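Local atomic coordinates of hypothetical protein (Ruminococcus gnavus, PDB entry 4ESN), a protein that is of unknown function but binds a zinc ion through a NusG domain II fold, the part of the longer protein that this chain holds. Residues D44-R49 / A55-A60; Q65-Q70 / I80-N85. All blocks are in the same frame, centred on the assembly; numbering follows the deposited sequence.

Contact 1 of 2, residues D44-R49 / A55-A60; sequences DGNRLR and AKMEWA
Arg47 and Glu58 meet by a side-on grip in which two guanidinium nitrogens close on a single carboxylate oxygen. Arg47 NE lies 2.8 Å from Glu58 OE2 and the nearly straight salt bridge meets that oxygen from above the carboxylate plane, whereas Arg47 NH2, 3.2 Å from the same Glu58 OE2, comes in on the anti lone pair of that oxygen, away from Glu58 OE1. The oxygen itself sits in the guanidinium plane, although the two flat groups are turned 66° apart. Trp59 shares the arginine: its CB, rather than the ring, lies over the rim of one guanidinium face, 3.4 Å from Arg47 NH2, although indole and guanidinium planes are only 6° apart. The far edge of the indole ring reaches the carbonyl of Asp44, with Trp59 CH2 3.3 Å from Asp44 O.

What brings Glu58 and Trp59 to the same arginine is the backbone. Arg47 O accepts from Glu58 N at 2.8 Å and, more weakly, from Trp59 N, so one carbonyl serves two consecutive amides. Arg47 N completes the bulge by bonding to Trp59 O, and regular antiparallel pairing resumes at Arg49 and Lys56, bonded in both directions.

The other face of the hairpin is largely apolar, Asn46 being its polar member. Leu48, its CG anti to the backbone N (chi1 -176°), lays CD1 3.4 Å from Lys56 O and beside Ala55 CB; the selenium of Met57, a selenomethionine, rests 3.6 Å from Arg47 O and also touches Asn46 CB. Val87 and Val89 of strand 87-92 pack against this side, while the amide oxygen of Asn46 is held by Asn85. Two residues facing one across antiparallel strands define the classic beta bulge, here set in the hairpin of strands 46-51 and 54-60.

Contact 2 of 2, residues Q65-Q70 / I80-N85; sequences QLCVHQ and IICLPN. With ZN (zinc ion), chain C.
A zinc site built on three cysteines draws the short, weakly bonded helix of residues 66-69 and the end of strand 79-82 together: Cys67 and Cys82 supply two of the thiolates, and Cys62 the third. Cys67 SG stands 2.3 Å from the zinc and Cys82 SG 2.4 Å, with a water at 2.2 Å from the zinc as the fourth ligand. That water also accepts a hydrogen bond from Cys67 N, so one residue holds the metal through its sulfur and steadies the bound water through its amide.

The sulfurs come in by different torsions. In Cys67 SG lies between the backbone N and the carbonyl carbon (chi1 55°), whereas in Cys82 it is anti to the backbone N (chi1 174°). On the shared zinc, Cys67 SG lies 3.7 Å from Cys82 CB. In the fold, strand 79-82 is an outermost strand of the four-stranded antiparallel sheet, and the helix packs along it, following strand 54-60 in the chain.

No direct hydrogen bond joins the two segments, and packing supplements the metal. Cys67 CB sits 3.3 Å from Ile81 O, and the CG2 branch of Ile80 approaches Cys67 O at 3.7 Å. Within the helix segment, His69 ND1 gives an almost straight bond of 2.7 Å to Gln65 O, in the plane of the imidazole but above that of the carbonyl. On the strand side, Asn85 N donates a weak bond to Cys82 SG, adding a polar partner to a sulfur already bound to zinc. Leu66 and Ile81 also pack on Gln92 and Ser90 of the second subunit.

Hydrogen bonding and metal binding divide the work between neighbouring parts of one domain. Contact 1 pairs adjacent strands of the three-stranded sheet and has two characters, a charged, partly exposed face and a buried, mostly apolar one; contact 2 is smaller and buried, and joins a helix to the other sheet chiefly through zinc. Their centres lie about 9 Å apart, and strand 54-60 runs on toward the helix of contact 2. A probable hydrogen bond from Gln65 NE2 to Ala60 O, at 2.8 Å, helps to connect them. The buried side of the hairpin thus borders the zinc site, whereas its salt bridge lies on the opposite face.

Contact 1 of 2, residues D44-R49 / A55-A60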
loop_
_atom_site.group_PDB
_atom_site.type_symbol
_atom_site.label_atom_id
_atom_site.label_comp_id
_atom_site.label_asym_id
_atom_site.label_seq_id
_atom_site.Cartn_x
_atom_site.Cartn_y
_atom_site.Cartn_z
ATOM N N ASP A 44 8.347 -5.563 16.122
ATOM C CA ASP A 44 7.553 -5.513 17.355
ATOM C C ASP A 44 6.179 -4.819 17.165
ATOM O O ASP A 44 5.368 -4.812 18.111
ATOM C CB ASP A 44 8.349 -4.820 18.517
ATOM C CG ASP A 44 9.146 -3.547 18.203
ATOM O OD1 ASP A 44 10.271 -3.668 17.675
ATOM O OD2 ASP A 44 8.730 -2.450 18.654
ATOM N N GLY A 45 5.940 -4.242 15.972
ATOM C CA GLY A 45 4.764 -3.423 15.716
ATOM C C GLY A 45 3.630 -3.922 14.856
ATOM O O GLY A 45 2.587 -3.261 14.808
ATOM N N ASN A 46 3.822 -5.027 14.121
ATOM C CA ASN A 46 2.771 -5.491 13.229
ATOM C C ASN A 46 2.744 -6.999 13.139
ATOM O O ASN A 46 3.804 -7.657 13.166
ATOM C CB ASN A 46 2.953 -4.918 11.802
ATOM C CG ASN A 46 2.863 -3.417 11.706
ATOM O OD1 ASN A 46 3.827 -2.711 11.959
ATOM N ND2 ASN A 46 1.686 -2.894 11.403
ATOM N N ARG A 47 1.538 -7.547 13.001
ATOM C CA ARG A 47 1.403 -8.980 12.825
ATOM C C ARG A 47 0.436 -9.232 11.696
ATOM O O ARG A 47 -0.719 -8.786 11.740
ATOM C CB ARG A 47 1.002 -9.679 14.122
ATOM C CG ARG A 47 0.901 -11.202 13.977
ATOM C CD ARG A 47 0.801 -11.916 15.315
ATOM N NE ARG A 47 -0.423 -11.574 16.037
ATOM C CZ ARG A 47 -0.476 -10.788 17.106
ATOM N NH1 ARG A 47 0.641 -10.255 17.604
ATOM N NH2 ARG A 47 -1.637 -10.547 17.700
ATOM N N LEU A 48 0.932 -9.931 10.665
ATOM C CA LEU A 48 0.164 -10.291 9.473
ATOM C C LEU A 48 -0.333 -11.698 9.581
ATOM O O LEU A 48 0.415 -12.585 9.967
ATOM C CB LEU A 48 1.056 -10.148 8.229
ATOM C CG LEU A 48 0.384 -10.388 6.872
ATOM C CD1 LEU A 48 -0.523 -9.211 6.502
ATOM C CD2 LEU A 48 1.433 -10.629 5.799
ATOM N N ARG A 49 -1.596 -11.922 9.219
ATOM C CA ARG A 49 -2.144 -13.274 9.220
ATOM C C ARG A 49 -2.475 -13.695 7.769
ATOM O O ARG A 49 -3.174 -12.973 7.039
ATOM C CB ARG A 49 -3.382 -13.347 10.127
ATOM C CG ARG A 49 -4.135 -14.723 10.160
ATOM C CD ARG A 49 -3.279 -15.937 10.531
ATOM N NE ARG A 49 -3.988 -17.201 10.268
ATOM C CZ ARG A 49 -3.480 -18.420 10.431
ATOM N NH1 ARG A 49 -2.252 -18.580 10.902
ATOM N NH2 ARG A 49 -4.211 -19.489 10.155
ATOM N N ALA A 55 -4.338 -12.301 2.960
ATOM C CA ALA A 55 -3.472 -11.639 3.913
ATOM C C ALA A 55 -4.246 -10.516 4.602
ATOM O O ALA A 55 -4.955 -9.752 3.944
ATOM C CB ALA A 55 -2.216 -11.094 3.226
ATOM N N LYS A 56 -4.128 -10.432 5.923
ATOM C CA LYS A 56 -4.816 -9.424 6.737
ATOM C C LYS A 56 -3.905 -8.980 7.874
ATOM O O LYS A 56 -3.229 -9.822 8.461
ATOM C CB LYS A 56 -6.124 -10.042 7.304
ATOM C CG LYS A 56 -7.000 -9.131 8.167
ATOM C CD LYS A 56 -8.056 -8.394 7.360
ATOM C CE LYS A 56 -9.025 -7.650 8.248
ATOM N NZ LYS A 56 -10.086 -6.961 7.463
HETATM N N MSE A 57 -3.903 -7.698 8.205
HETATM C CA MSE A 57 -3.137 -7.201 9.354
HETATM C C MSE A 57 -3.967 -7.545 10.579
HETATM O O MSE A 57 -5.049 -6.983 10.755
HETATM C CB MSE A 57 -2.846 -5.692 9.271
HETATM C CG MSE A 57 -1.749 -5.277 10.269
HETATM SE SE MSE A 57 0.016 -5.951 9.711
HETATM C CE MSE A 57 0.355 -4.641 8.239
ATOM N N GLU A 58 -3.525 -8.540 11.353
ATOM C CA GLU A 58 -4.252 -8.999 12.537
ATOM C C GLU A 58 -4.081 -8.050 13.752
ATOM O O GLU A 58 -4.996 -7.918 14.574
ATOM C CB GLU A 58 -3.744 -10.401 12.899
ATOM C CG GLU A 58 -4.445 -11.017 14.095
ATOM C CD GLU A 58 -3.860 -12.353 14.493
ATOM O OE1 GLU A 58 -4.110 -13.342 13.772
ATOM O OE2 GLU A 58 -3.077 -12.390 15.469
ATOM N N TRP A 59 -2.881 -7.485 13.918
ATOM C CA TRP A 59 -2.535 -6.650 15.066
ATOM C C TRP A 59 -1.459 -5.675 14.667
ATOM O O TRP A 59 -0.643 -5.977 13.798
ATOM C CB TRP A 59 -2.044 -7.542 16.242
ATOM C CG TRP A 59 -1.545 -6.785 17.445
ATOM C CD1 TRP A 59 -2.300 -6.280 18.467
ATOM C CD2 TRP A 59 -0.204 -6.332 17.675
ATOM N NE1 TRP A 59 -1.503 -5.598 19.348
ATOM C CE2 TRP A 59 -0.219 -5.566 18.860
ATOM C CE3 TRP A 59 1.011 -6.464 16.965
ATOM C CZ2 TRP A 59 0.949 -4.999 19.405
ATOM C CZ3 TRP A 59 2.163 -5.893 17.497
ATOM C CH2 TRP A 59 2.128 -5.182 18.707
ATOM N N ALA A 60 -1.446 -4.511 15.324
ATOM C CA ALA A 60 -0.436 -3.474 15.173
ATOM C C ALA A 60 -0.420 -2.610 16.412
ATOM O O ALA A 60 -1.473 -2.427 17.041
ATOM C CB ALA A 60 -0.699 -2.640 13.934
#

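Contact 2 of 2, residues Q65-Q70 / I80-N85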
loop_
_atom_site.group_PDB
_atom_site.type_symbol
_atom_site.label_atom_id
_atom_site.label_comp_id
_atom_site.label_asym_id
_atom_site.label_seq_id
_atom_site.Cartn_x
_atom_site.Cartn_y
_atom_site.Cartn_z
ATOM N N GLN A 65 -4.468 2.547 13.969
ATOM C CA GLN A 65 -5.003 1.188 13.762
ATOM C C GLN A 65 -5.622 1.020 12.362
ATOM O O GLN A 65 -6.419 0.100 12.154
ATOM C CB GLN A 65 -6.054 0.845 14.853
ATOM C CG GLN A 65 -5.476 0.715 16.263
ATOM C CD GLN A 65 -4.674 -0.552 16.403
ATOM O OE1 GLN A 65 -5.215 -1.660 16.369
ATOM N NE2 GLN A 65 -3.359 -0.416 16.511
ATOM N N LEU A 66 -5.263 1.892 11.412
ATOM C CA LEU A 66 -5.822 1.887 10.060
ATOM C C LEU A 66 -5.494 0.601 9.296
ATOM O O LEU A 66 -6.376 0.081 8.611
ATOM C CB LEU A 66 -5.373 3.128 9.249
ATOM C CG LEU A 66 -6.063 4.462 9.610
ATOM C CD1 LEU A 66 -5.428 5.635 8.850
ATOM C CD2 LEU A 66 -7.582 4.424 9.296
ATOM N N CYS A 67 -4.246 0.077 9.431
ATOM C CA CYS A 67 -3.794 -1.153 8.748
ATOM C C CYS A 67 -4.646 -2.349 9.174
ATOM O O CYS A 67 -5.018 -3.162 8.331
ATOM C CB CYS A 67 -2.316 -1.407 9.029
ATOM S SG CYS A 67 -1.896 -1.487 10.795
ATOM N N VAL A 68 -4.977 -2.429 10.484
ATOM C CA VAL A 68 -5.777 -3.500 11.081
ATOM C C VAL A 68 -7.233 -3.440 10.549
ATOM O O VAL A 68 -7.874 -4.485 10.429
ATOM C CB VAL A 68 -5.700 -3.448 12.638
ATOM C CG1 VAL A 68 -6.775 -4.305 13.294
ATOM C CG2 VAL A 68 -4.323 -3.891 13.116
ATOM N N HIS A 69 -7.717 -2.254 10.155
ATOM C CA HIS A 69 -9.076 -2.114 9.650
ATOM C C HIS A 69 -9.170 -2.296 8.124
ATOM O O HIS A 69 -10.280 -2.353 7.601
ATOM C CB HIS A 69 -9.699 -0.784 10.123
ATOM C CG HIS A 69 -9.997 -0.837 11.591
ATOM N ND1 HIS A 69 -9.006 -0.605 12.542
ATOM C CD2 HIS A 69 -11.119 -1.247 12.228
ATOM C CE1 HIS A 69 -9.570 -0.828 13.719
ATOM N NE2 HIS A 69 -10.840 -1.219 13.586
ATOM N N GLN A 70 -8.041 -2.463 7.423
ATOM C CA GLN A 70 -8.055 -2.711 5.971
ATOM C C GLN A 70 -8.530 -4.100 5.677
ATOM O O GLN A 70 -8.181 -5.039 6.399
ATOM C CB GLN A 70 -6.670 -2.509 5.314
ATOM C CG GLN A 70 -6.085 -1.099 5.442
ATOM C CD GLN A 70 -7.127 -0.040 5.215
ATOM O OE1 GLN A 70 -7.580 0.642 6.153
ATOM N NE2 GLN A 70 -7.622 0.037 3.986
ATOM N N ILE A 80 -1.893 -3.539 1.769
ATOM C CA ILE A 80 -2.180 -3.166 3.150
ATOM C C ILE A 80 -0.936 -2.408 3.611
ATOM O O ILE A 80 0.184 -2.909 3.444
ATOM C CB ILE A 80 -2.518 -4.368 4.085
ATOM C CG1 ILE A 80 -3.823 -5.063 3.656
ATOM C CG2 ILE A 80 -2.581 -3.908 5.593
ATOM C CD1 ILE A 80 -4.017 -6.457 4.325
ATOM N N ILE A 81 -1.106 -1.204 4.133
ATOM C CA ILE A 81 0.057 -0.450 4.578
ATOM C C ILE A 81 -0.176 0.003 6.003
ATOM O O ILE A 81 -1.319 0.254 6.389
ATOM C CB ILE A 81 0.440 0.756 3.643
ATOM C CG1 ILE A 81 -0.558 1.906 3.732
ATOM C CG2 ILE A 81 0.680 0.351 2.158
ATOM C CD1 ILE A 81 0.053 3.126 4.030
ATOM N N CYS A 82 0.908 0.070 6.782
ATOM C CA CYS A 82 0.922 0.671 8.096
ATOM C C CYS A 82 1.894 1.787 8.000
ATOM O O CYS A 82 3.099 1.560 8.086
ATOM C CB CYS A 82 1.261 -0.291 9.232
ATOM S SG CYS A 82 1.442 0.546 10.840
ATOM N N LEU A 83 1.373 2.978 7.705
ATOM C CA LEU A 83 2.164 4.180 7.532
ATOM C C LEU A 83 3.015 4.503 8.787
ATOM O O LEU A 83 4.217 4.698 8.617
ATOM C CB LEU A 83 1.258 5.368 7.150
ATOM C CG LEU A 83 1.861 6.390 6.221
ATOM C CD1 LEU A 83 2.238 5.757 4.872
ATOM C CD2 LEU A 83 0.892 7.533 5.986
ATOM N N PRO A 84 2.482 4.477 10.038
ATOM C CA PRO A 84 3.342 4.808 11.193
ATOM C C PRO A 84 4.540 3.864 11.362
ATOM O O PRO A 84 5.603 4.341 11.757
ATOM C CB PRO A 84 2.379 4.717 12.388
ATOM C CG PRO A 84 1.016 5.004 11.798
ATOM C CD PRO A 84 1.076 4.288 10.473
ATOM N N ASN A 85 4.411 2.557 11.023
ATOM C CA ASN A 85 5.535 1.631 11.170
ATOM C C ASN A 85 6.285 1.353 9.846
ATOM O O ASN A 85 7.201 0.534 9.831
ATOM C CB ASN A 85 5.087 0.312 11.825
ATOM C CG ASN A 85 4.578 0.477 13.249
ATOM O OD1 ASN A 85 4.875 1.446 13.943
ATOM N ND2 ASN A 85 3.752 -0.438 13.703
HETATM ZN ZN ZN C . -0.841 0.485 11.428
HETATM O O HOH W 1 -1.884 2.080 10.248
#